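Side-chain contact in BH2092 protein (Bacillus halodurans, PDB 3NHV), which is of unknown function but carries a rhodanese-like domain, a fold found in many sulfurtransferases and their non-catalytic relatives: residues E17-I20 against A21-S24. Residues are numbered along the deposited sequence; the frame is centred on the assembly and turned at random.
Sequences ETDI and ADLS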
ATOM      1  N   GLU B  17      -6.870  -7.237  -7.557  1.00 40.54           N
ATOM      2  CA  GLU B  17      -7.266  -6.667  -6.277  1.00 44.43           C
ATOM      3  C   GLU B  17      -8.640  -6.012  -6.256  1.00 45.20           C
ATOM      4  O   GLU B  17      -9.326  -5.912  -7.273  1.00 51.29           O
ATOM      5  CB  GLU B  17      -6.206  -5.656  -5.812  1.00 46.64           C
ATOM      6  CG  GLU B  17      -5.911  -4.547  -6.816  1.00 58.32           C
ATOM      7  CD  GLU B  17      -4.764  -3.620  -6.391  1.00 66.38           C
ATOM      8  OE1 GLU B  17      -3.657  -4.123  -6.082  1.00 54.98           O
ATOM      9  OE2 GLU B  17      -4.970  -2.381  -6.384  1.00 68.53           O
ATOM     10  N   THR B  18      -9.038  -5.590  -5.066  1.00 35.97           N
ATOM     11  CA  THR B  18     -10.305  -4.925  -4.873  1.00 43.22           C
ATOM     12  C   THR B  18     -10.150  -4.092  -3.617  1.00 42.01           C
ATOM     13  O   THR B  18      -9.344  -4.423  -2.744  1.00 49.87           O
ATOM     14  CB  THR B  18     -11.451  -5.937  -4.698  1.00 48.45           C
ATOM     15  OG1 THR B  18     -12.653  -5.238  -4.358  1.00 55.04           O
ATOM     16  CG2 THR B  18     -11.122  -6.932  -3.602  1.00 54.51           C
ATOM     17  N   ASP B  19     -10.912  -3.007  -3.524  1.00 38.29           N
ATOM     18  CA  ASP B  19     -10.805  -2.144  -2.366  1.00 34.73           C
ATOM     19  C   ASP B  19     -12.034  -2.181  -1.470  1.00 35.56           C
ATOM     20  O   ASP B  19     -13.053  -2.770  -1.822  1.00 37.26           O
ATOM     21  CB  ASP B  19     -10.486  -0.700  -2.804  1.00 46.27           C
ATOM     22  CG  ASP B  19     -11.638  -0.019  -3.549  1.00 53.02           C
ATOM     23  OD1 ASP B  19     -12.734  -0.615  -3.682  1.00 51.91           O
ATOM     24  OD2 ASP B  19     -11.433   1.135  -3.992  1.00 55.21           O
ATOM     25  N   ILE B  20     -11.916  -1.552  -0.305  1.00 37.16           N
ATOM     26  CA  ILE B  20     -12.993  -1.499   0.667  1.00 35.46           C
ATOM     27  C   ILE B  20     -14.316  -1.084   0.034  1.00 43.29           C
ATOM     28  O   ILE B  20     -15.340  -1.735   0.226  1.00 43.05           O
ATOM     29  CB  ILE B  20     -12.640  -0.529   1.801  1.00 37.74           C
ATOM     30  CG1 ILE B  20     -11.314  -0.951   2.433  1.00 46.67           C
ATOM     31  CG2 ILE B  20     -13.729  -0.528   2.855  1.00 43.48           C
ATOM     32  CD1 ILE B  20     -11.338  -2.349   3.011  1.00 42.81           C
ATOM     33  N   ALA B  21     -14.288  -0.003  -0.730  1.00 43.05           N
ATOM     34  CA  ALA B  21     -15.480   0.497  -1.390  1.00 38.90           C
ATOM     35  C   ALA B  21     -16.154  -0.586  -2.217  1.00 35.24           C
ATOM     36  O   ALA B  21     -17.334  -0.864  -2.044  1.00 33.07           O
ATOM     37  CB  ALA B  21     -15.120   1.686  -2.286  1.00 43.08           C
ATOM     38  N   ASP B  22     -15.404  -1.190  -3.128  1.00 35.86           N
ATOM     39  CA  ASP B  22     -15.977  -2.223  -3.976  1.00 47.20           C
ATOM     40  C   ASP B  22     -16.538  -3.412  -3.202  1.00 51.88           C
ATOM     41  O   ASP B  22     -17.576  -3.956  -3.576  1.00 48.30           O
ATOM     42  CB  ASP B  22     -14.945  -2.709  -4.993  1.00 51.27           C
ATOM     43  CG  ASP B  22     -14.510  -1.613  -5.946  1.00 61.01           C
ATOM     44  OD1 ASP B  22     -15.391  -0.919  -6.495  1.00 44.83           O
ATOM     45  OD2 ASP B  22     -13.285  -1.449  -6.147  1.00 73.27           O
ATOM     46  N   LEU B  23     -15.856  -3.814  -2.132  1.00 48.98           N
ATOM     47  CA  LEU B  23     -16.303  -4.940  -1.331  1.00 43.40           C
ATOM     48  C   LEU B  23     -17.596  -4.578  -0.607  1.00 44.14           C
ATOM     49  O   LEU B  23     -18.517  -5.387  -0.536  1.00 44.81           O
ATOM     50  CB  LEU B  23     -15.239  -5.321  -0.301  1.00 44.00           C
ATOM     51  CG  LEU B  23     -15.103  -6.792   0.132  1.00 41.52           C
ATOM     52  CD1 LEU B  23     -14.515  -6.838   1.533  1.00 33.28           C
ATOM     53  CD2 LEU B  23     -16.429  -7.502   0.108  1.00 42.87           C
ATOM     54  N   SER B  24     -17.662  -3.357  -0.080  1.00 48.69           N
ATOM     55  CA  SER B  24     -18.844  -2.898   0.646  1.00 56.48           C
ATOM     56  C   SER B  24     -20.068  -2.911  -0.253  1.00 49.57           C
ATOM     57  O   SER B  24     -21.176  -3.202   0.188  1.00 57.16           O
ATOM     58  CB  SER B  24     -18.635  -1.479   1.191  1.00 58.37           C
ATOM     59  OG  SER B  24     -18.682  -0.507   0.156  1.00 70.01           O
TER
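The carboxylates of D19 and D22 meet at the start of a helix, their planes turned 26° apart: D22 OD2 lies on one side of the D19 plane, and A21 CB on the other, 3.6 Å from D19 OD1. This is a worked example of the N-cap. In the parallel sheet of the rhodanese-like domain, D19 links strand 17-19 to helix 20-28, at the N-cap position right before the helix. With CG set between its backbone N and carbonyl carbon (chi1 68°), D19 swings OD1 onto the N-H of D22, an almost straight bond of 2.8 Å, so a first-turn amide finds its acceptor in a side chain. The same oxygen lies 2.7 Å from D22 OD2, which forms a salt bridge with K89 of the second subunit, while N85 N of that subunit bonds to D19 OD2. Replacing D19 by an alanine would probably cost the D22 amide its side-chain cap and N85 N of the second subunit this acceptor. The side chains of T18 and D22 pass each other heading opposite ways, T18 OG1 coming within 3.5 Å of D22 CB. The regular helical ladder starts at once, L23 N reaching D19 O at 3.0 Å and S24 N reaching I20 O at 2.8 Å. S24 then folds back, its OG donating to A21 O over 2.6 Å, tilted 20° from the carbonyl plane.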